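Local structure of uncharacterized protein MJ0764 (Methanocaldococcus jannaschii, 2B8M) at residues S45-L51 / I75-N81; E57-E63 / V82-N88. The protein is of unknown function but has the double-stranded beta-helix fold of the RmlC-like cupins and pairs with a second copy of itself. All blocks are in the same frame, centred on the assembly; numbering follows the deposited sequence.

Interaction 1 (S45-L51 / I75-N81); sequences SNSYVHL and IVYVPFN. With SO4 (sulfate ion), chain B.
S45 OG donates to P79 O at 2.6 Å, in the carbonyl plane and on a lone pair. Its first torsion (chi1 48°) sets the hydroxyl between the backbone N and the carbonyl carbon, turned in toward the P79-N81 bend, where it also hydrogen-bonds V82 N. S45 O is gripped twice: N81 N reaches it at 3.0 Å from above the carbonyl plane (36° out of it), and a water donates both to it and, at 2.8 Å, to N81 OD1. The N46 side chain leaves the backbone away from 75-81. Its OD1 takes a hydrogen bond from K100 NZ, while ND2 donates to sulfate O4 at 3.1 Å and more weakly to O1; K20 and Q28 also bind this anion. S47 OG is satisfied by P102 O. Beyond this loop the two segments become neighbouring antiparallel strands of the cupin beta-helix. V49 pairs with V78 through two backbone bonds, V49 N to V78 O measuring 2.9 Å, and L51 pairs with V76 likewise. H50 and Y77 share one face of the sheet; Y48 and F80 meet just beyond it, where the strands give way to loop. F80 CB sits almost over the centre of the Y48 ring, 3.6 Å from its centroid, a CH-pi contact. At the edge of that ring, Y77 OH approaches Y48 CD1 to 3.3 Å, the two tyrosines running side by side. The Y48 ring also stacks on H26 of the second subunit, and an alanine here would probably leave that histidine without its stacking mate and F80 CB without the ring it rests on. Y77 CD1 lies over one face of the H50 imidazole, 3.4 Å from H50 NE2. I75 and Y77 pair with a strand of the second subunit, which carries the sheet across the dimer interface.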
loop_
_atom_site.group_PDB
_atom_site.type_symbol
_atom_site.label_atom_id
_atom_site.label_comp_id
_atom_site.label_asym_id
_atom_site.label_seq_id
_atom_site.Cartn_x
_atom_site.Cartn_y
_atom_site.Cartn_z
ATOM N N SER A 45 10.927 2.802 14.125
ATOM C CA SER A 45 10.297 1.830 13.246
ATOM C C SER A 45 10.708 0.447 13.658
ATOM O O SER A 45 11.883 0.228 13.940
ATOM C CB SER A 45 10.722 2.040 11.800
ATOM O OG SER A 45 12.128 2.185 11.743
ATOM N N ASN A 46 9.762 -0.494 13.703
ATOM C CA ASN A 46 10.093 -1.874 14.077
ATOM C C ASN A 46 10.134 -2.819 12.880
ATOM O O ASN A 46 10.249 -4.025 13.050
ATOM C CB ASN A 46 9.155 -2.440 15.159
ATOM C CG ASN A 46 7.691 -2.523 14.722
ATOM O OD1 ASN A 46 7.311 -2.201 13.578
ATOM N ND2 ASN A 46 6.855 -2.972 15.651
ATOM N N SER A 47 10.063 -2.253 11.691
ATOM C CA SER A 47 10.455 -2.959 10.493
ATOM C C SER A 47 10.797 -1.939 9.455
ATOM O O SER A 47 10.822 -0.738 9.725
ATOM C CB SER A 47 9.340 -3.893 10.005
ATOM O OG SER A 47 9.760 -4.824 8.978
ATOM N N TYR A 48 11.003 -2.410 8.223
ATOM C CA TYR A 48 11.211 -1.541 7.087
ATOM C C TYR A 48 9.847 -1.016 6.636
ATOM O O TYR A 48 8.892 -1.785 6.431
ATOM C CB TYR A 48 11.940 -2.286 5.958
ATOM C CG TYR A 48 13.294 -2.711 6.358
ATOM C CD1 TYR A 48 14.385 -1.865 6.204
ATOM C CD2 TYR A 48 13.486 -3.947 6.965
ATOM C CE1 TYR A 48 15.644 -2.286 6.611
ATOM C CE2 TYR A 48 14.711 -4.347 7.382
ATOM C CZ TYR A 48 15.799 -3.506 7.202
ATOM O OH TYR A 48 17.065 -3.906 7.654
ATOM N N VAL A 49 9.750 0.306 6.495
ATOM C CA VAL A 49 8.445 0.999 6.339
ATOM C C VAL A 49 8.347 1.724 5.022
ATOM O O VAL A 49 9.288 2.392 4.600
ATOM C CB VAL A 49 8.220 2.026 7.472
ATOM C CG1 VAL A 49 6.911 2.861 7.282
ATOM C CG2 VAL A 49 8.246 1.336 8.817
ATOM N N HIS A 50 7.183 1.599 4.399
ATOM C CA HIS A 50 6.766 2.468 3.308
ATOM C C HIS A 50 5.405 3.082 3.571
ATOM O O HIS A 50 4.458 2.389 3.936
ATOM C CB HIS A 50 6.751 1.753 1.955
ATOM C CG HIS A 50 8.094 1.356 1.467
ATOM N ND1 HIS A 50 8.708 0.194 1.879
ATOM C CD2 HIS A 50 8.972 1.979 0.638
ATOM C CE1 HIS A 50 9.890 0.099 1.282
ATOM N NE2 HIS A 50 10.091 1.187 0.568
ATOM N N LEU A 51 5.365 4.391 3.400
ATOM C CA LEU A 51 4.228 5.237 3.686
ATOM C C LEU A 51 3.667 5.636 2.327
ATOM O O LEU A 51 4.322 6.318 1.561
ATOM C CB LEU A 51 4.683 6.493 4.477
ATOM C CG LEU A 51 5.380 6.163 5.796
ATOM C CD1 LEU A 51 5.905 7.445 6.423
ATOM C CD2 LEU A 51 4.435 5.432 6.719
ATOM N N ILE A 75 5.407 7.919 -2.125
ATOM C CA ILE A 75 5.641 6.788 -1.268
ATOM C C ILE A 75 6.971 7.067 -0.625
ATOM O O ILE A 75 7.949 7.343 -1.320
ATOM C CB ILE A 75 5.707 5.474 -2.049
ATOM C CG1 ILE A 75 4.414 5.225 -2.788
ATOM C CG2 ILE A 75 6.120 4.316 -1.125
ATOM C CD1 ILE A 75 4.464 3.979 -3.636
ATOM N N VAL A 76 6.979 7.042 0.699
ATOM C CA VAL A 76 8.176 7.374 1.457
ATOM C C VAL A 76 8.667 6.150 2.217
ATOM O O VAL A 76 7.933 5.569 3.030
ATOM C CB VAL A 76 7.937 8.536 2.440
ATOM C CG1 VAL A 76 9.256 8.857 3.208
ATOM C CG2 VAL A 76 7.389 9.761 1.760
ATOM N N TYR A 77 9.918 5.775 1.971
ATOM C CA TYR A 77 10.592 4.688 2.670
ATOM C C TYR A 77 11.246 5.197 3.939
ATOM O O TYR A 77 11.994 6.178 3.892
ATOM C CB TYR A 77 11.694 4.111 1.798
ATOM C CG TYR A 77 12.651 3.182 2.505
ATOM C CD1 TYR A 77 12.212 2.010 3.098
ATOM C CD2 TYR A 77 14.005 3.484 2.563
ATOM C CE1 TYR A 77 13.122 1.150 3.711
ATOM C CE2 TYR A 77 14.914 2.639 3.165
ATOM C CZ TYR A 77 14.473 1.472 3.731
ATOM O OH TYR A 77 15.408 0.668 4.348
ATOM N N VAL A 78 10.985 4.528 5.054
ATOM C CA VAL A 78 11.716 4.794 6.311
ATOM C C VAL A 78 12.373 3.474 6.698
ATOM O O VAL A 78 11.703 2.473 6.835
ATOM C CB VAL A 78 10.821 5.254 7.490
ATOM C CG1 VAL A 78 11.675 5.528 8.718
ATOM C CG2 VAL A 78 10.013 6.469 7.110
ATOM N N PRO A 79 13.689 3.474 6.869
ATOM C CA PRO A 79 14.345 2.255 7.290
ATOM C C PRO A 79 13.903 1.776 8.676
ATOM O O PRO A 79 13.430 2.556 9.505
ATOM C CB PRO A 79 15.843 2.644 7.282
ATOM C CG PRO A 79 15.925 3.891 6.470
ATOM C CD PRO A 79 14.635 4.578 6.635
ATOM N N PHE A 80 14.151 0.496 8.912
ATOM C CA PHE A 80 14.109 -0.132 10.219
ATOM C C PHE A 80 15.009 0.567 11.251
ATOM O O PHE A 80 16.147 0.966 10.961
ATOM C CB PHE A 80 14.481 -1.606 10.020
ATOM C CG PHE A 80 14.671 -2.379 11.270
ATOM C CD1 PHE A 80 13.626 -2.556 12.162
ATOM C CD2 PHE A 80 15.898 -2.936 11.563
ATOM C CE1 PHE A 80 13.801 -3.288 13.314
ATOM C CE2 PHE A 80 16.087 -3.673 12.724
ATOM C CZ PHE A 80 15.022 -3.847 13.605
ATOM N N ASN A 81 14.465 0.681 12.469
ATOM C CA ASN A 81 15.145 1.188 13.627
ATOM C C ASN A 81 15.488 2.649 13.524
ATOM O O ASN A 81 16.570 3.065 13.939
ATOM C CB ASN A 81 16.409 0.364 13.904
ATOM C CG ASN A 81 16.240 -0.551 15.062
ATOM O OD1 ASN A 81 15.496 -0.255 15.994
ATOM N ND2 ASN A 81 16.944 -1.682 15.030
HETATM S S SO4 B . 3.251 -3.163 15.395
HETATM O O1 SO4 B . 3.893 -4.387 14.909
HETATM O O2 SO4 B . 1.881 -3.089 14.879
HETATM O O3 SO4 B . 3.214 -3.152 16.857
HETATM O O4 SO4 B . 4.002 -2.000 14.940
HETATM O O HOH W 1 12.883 -1.221 16.339
#

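Interaction 2 (E57-E63 / V82-N88); sequences EMTLTLE and VKMLIQN
T59 O is held by two donors, Q87 N at 2.9 Å in the carbonyl plane and a water, also at 2.9 Å. The same water accepts from Q87 NE2 at 2.6 Å and hydrogen-bonds T61 OG1, so it ties the amide end of Q87 to the T59 carbonyl and the T61 hydroxyl on the outer side of the sheet. T59 OG1 turns instead to N69 OD1. Further backbone bonds join T61 with L85 in both directions, and E63 N reaches K83 O at 2.8 Å. At this end the carboxylate of E63 completes the pairing: its chain bends at chi2 (-71°), folding OE2 back to K83 N, which donates at 2.9 Å in a nearly straight bond (175°) coming from above the carboxylate plane. K83 NZ stays 4.8 Å from E63 OE1, near enough for the opposite charges to be felt, though probably only weakly. On the inner side, L62 CD2 presses on M84 CB at 3.4 Å, tight for two carbons; these side chains run alongside each other. L60 CD1 meets I86 CG1 at 3.8 Å. M58, present as selenomethionine, lays CG and CE against I86 CG2. Within the smaller sheet of the cupin double-stranded beta-helix, strand 57-62 lies between 68-71 and 83-87, and strand 83-87 between 57-62 and 43-44. M58 and I86 face inward onto L51 of strand 49-55 and F96 of strand 93-100, across the interior from this sheet.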
loop_
_atom_site.group_PDB
_atom_site.type_symbol
_atom_site.label_atom_id
_atom_site.label_comp_id
_atom_site.label_asym_id
_atom_site.label_seq_id
_atom_site.Cartn_x
_atom_site.Cartn_y
_atom_site.Cartn_z
ATOM N N GLU A 57 -1.069 16.174 3.138
ATOM C CA GLU A 57 0.346 16.432 3.285
ATOM C C GLU A 57 0.804 15.957 4.648
ATOM O O GLU A 57 0.192 16.287 5.673
ATOM C CB GLU A 57 0.602 17.929 3.148
ATOM C CG GLU A 57 2.078 18.347 3.265
ATOM C CD GLU A 57 2.273 19.819 2.938
ATOM O OE1 GLU A 57 1.538 20.330 2.064
ATOM O OE2 GLU A 57 3.136 20.464 3.562
HETATM N N MSE A 58 1.891 15.181 4.640
HETATM C CA MSE A 58 2.477 14.636 5.837
HETATM C C MSE A 58 3.702 15.434 6.186
HETATM O O MSE A 58 4.466 15.768 5.312
HETATM C CB MSE A 58 2.922 13.195 5.570
HETATM C CG MSE A 58 3.716 12.599 6.704
HETATM SE SE MSE A 58 4.374 10.828 6.239
HETATM C CE MSE A 58 2.570 9.901 6.049
ATOM N N THR A 59 3.889 15.705 7.474
ATOM C CA THR A 59 5.119 16.251 7.984
ATOM C C THR A 59 5.786 15.113 8.743
ATOM O O THR A 59 5.267 14.605 9.751
ATOM C CB THR A 59 4.840 17.491 8.856
ATOM O OG1 THR A 59 4.205 18.479 8.058
ATOM C CG2 THR A 59 6.116 18.084 9.395
ATOM N N LEU A 60 6.941 14.705 8.233
ATOM C CA LEU A 60 7.680 13.548 8.718
ATOM C C LEU A 60 9.024 14.005 9.283
ATOM O O LEU A 60 9.823 14.612 8.603
ATOM C CB LEU A 60 7.938 12.601 7.543
ATOM C CG LEU A 60 8.694 11.332 7.912
ATOM C CD1 LEU A 60 7.864 10.468 8.834
ATOM C CD2 LEU A 60 9.074 10.564 6.649
ATOM N N THR A 61 9.241 13.781 10.569
ATOM C CA THR A 61 10.501 14.087 11.201
ATOM C C THR A 61 11.184 12.782 11.561
ATOM O O THR A 61 10.645 11.978 12.325
ATOM C CB THR A 61 10.334 14.991 12.461
ATOM O OG1 THR A 61 9.504 16.125 12.130
ATOM C CG2 THR A 61 11.658 15.510 12.898
ATOM N N LEU A 62 12.386 12.596 11.011
ATOM C CA LEU A 62 13.174 11.432 11.243
ATOM C C LEU A 62 14.445 11.825 11.968
ATOM O O LEU A 62 15.150 12.780 11.578
ATOM C CB LEU A 62 13.540 10.723 9.941
ATOM C CG LEU A 62 12.410 10.238 9.052
ATOM C CD1 LEU A 62 13.021 9.478 7.891
ATOM C CD2 LEU A 62 11.427 9.359 9.800
ATOM N N GLU A 63 14.732 11.102 13.038
ATOM C CA GLU A 63 15.934 11.342 13.830
ATOM C C GLU A 63 16.180 12.821 14.082
ATOM O O GLU A 63 15.302 13.465 14.617
ATOM C CB GLU A 63 17.149 10.639 13.216
ATOM C CG GLU A 63 17.075 9.149 13.176
ATOM C CD GLU A 63 17.190 8.458 14.538
ATOM O OE1 GLU A 63 17.725 9.051 15.492
ATOM O OE2 GLU A 63 16.752 7.281 14.666
ATOM N N VAL A 82 14.544 3.420 13.020
ATOM C CA VAL A 82 14.689 4.853 12.826
ATOM C C VAL A 82 13.585 5.575 13.635
ATOM O O VAL A 82 12.384 5.224 13.528
ATOM C CB VAL A 82 14.566 5.217 11.313
ATOM C CG1 VAL A 82 14.457 6.722 11.091
ATOM C CG2 VAL A 82 15.740 4.684 10.520
ATOM N N LYS A 83 13.974 6.597 14.388
ATOM C CA LYS A 83 13.033 7.397 15.156
ATOM C C LYS A 83 12.238 8.279 14.232
ATOM O O LYS A 83 12.829 9.051 13.438
ATOM C CB LYS A 83 13.750 8.269 16.162
ATOM C CG LYS A 83 12.819 8.996 17.090
ATOM C CD LYS A 83 13.515 9.460 18.354
ATOM C CE LYS A 83 14.755 10.284 18.088
ATOM N NZ LYS A 83 15.355 10.827 19.312
HETATM N N MSE A 84 10.923 8.135 14.303
HETATM C CA MSE A 84 10.039 8.881 13.429
HETATM C C MSE A 84 8.836 9.489 14.117
HETATM O O MSE A 84 8.334 9.007 15.154
HETATM C CB MSE A 84 9.503 7.999 12.308
HETATM C CG MSE A 84 8.772 6.773 12.815
HETATM SE SE MSE A 84 8.346 5.498 11.382
HETATM C CE MSE A 84 7.226 6.604 10.401
ATOM N N LEU A 85 8.405 10.589 13.530
ATOM C CA LEU A 85 7.148 11.219 13.897
ATOM C C LEU A 85 6.394 11.658 12.644
ATOM O O LEU A 85 6.983 12.324 11.766
ATOM C CB LEU A 85 7.422 12.444 14.712
ATOM C CG LEU A 85 6.216 13.279 15.107
ATOM C CD1 LEU A 85 5.308 12.443 15.959
ATOM C CD2 LEU A 85 6.641 14.552 15.754
ATOM N N ILE A 86 5.116 11.270 12.590
ATOM C CA ILE A 86 4.206 11.661 11.541
ATOM C C ILE A 86 3.183 12.599 12.086
ATOM O O ILE A 86 2.420 12.245 12.989
ATOM C CB ILE A 86 3.482 10.434 10.942
ATOM C CG1 ILE A 86 4.480 9.526 10.205
ATOM C CG2 ILE A 86 2.383 10.825 9.980
ATOM C CD1 ILE A 86 3.868 8.180 9.821
ATOM N N GLN A 87 3.109 13.765 11.475
ATOM C CA GLN A 87 2.148 14.801 11.826
ATOM C C GLN A 87 1.389 15.280 10.598
ATOM O O GLN A 87 1.917 15.259 9.485
ATOM C CB GLN A 87 2.850 16.014 12.428
ATOM C CG GLN A 87 3.713 15.772 13.639
ATOM C CD GLN A 87 4.434 17.033 13.989
ATOM O OE1 GLN A 87 4.081 17.740 14.957
ATOM N NE2 GLN A 87 5.434 17.360 13.195
ATOM N N ASN A 88 0.117 15.655 10.788
ATOM C CA ASN A 88 -0.573 16.465 9.826
ATOM C C ASN A 88 -0.741 17.877 10.308
ATOM O O ASN A 88 -1.628 18.199 11.103
ATOM C CB ASN A 88 -1.931 15.879 9.444
ATOM C CG ASN A 88 -2.642 16.698 8.360
ATOM O OD1 ASN A 88 -2.040 17.551 7.695
ATOM N ND2 ASN A 88 -3.926 16.484 8.225
HETATM O O HOH W 2 6.768 15.464 12.096
#

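Overall arrangement
Each interaction pairs two antiparallel strands within one of the two facing sheets of a cupin domain. Chain order alternates between them: strand 49-55 leads into 57-62, and 74-78 into 83-87. Both are partly buried, with apolar inner sides in the core, where V76 meets L60 and V78 meets L62, and more open polar outer or loop ends; at the loop end S45 N probably hydrogen-bonds V82 O. Interaction 1 meets the second subunit with aromatic side chains and with strand pairing, and its loop is held by hydroxyl, carbonyl and backbone N-H groups. Interaction 2 has a threonine-glutamine outer face bridged by water, and touches that subunit only around L62, E63 and V82.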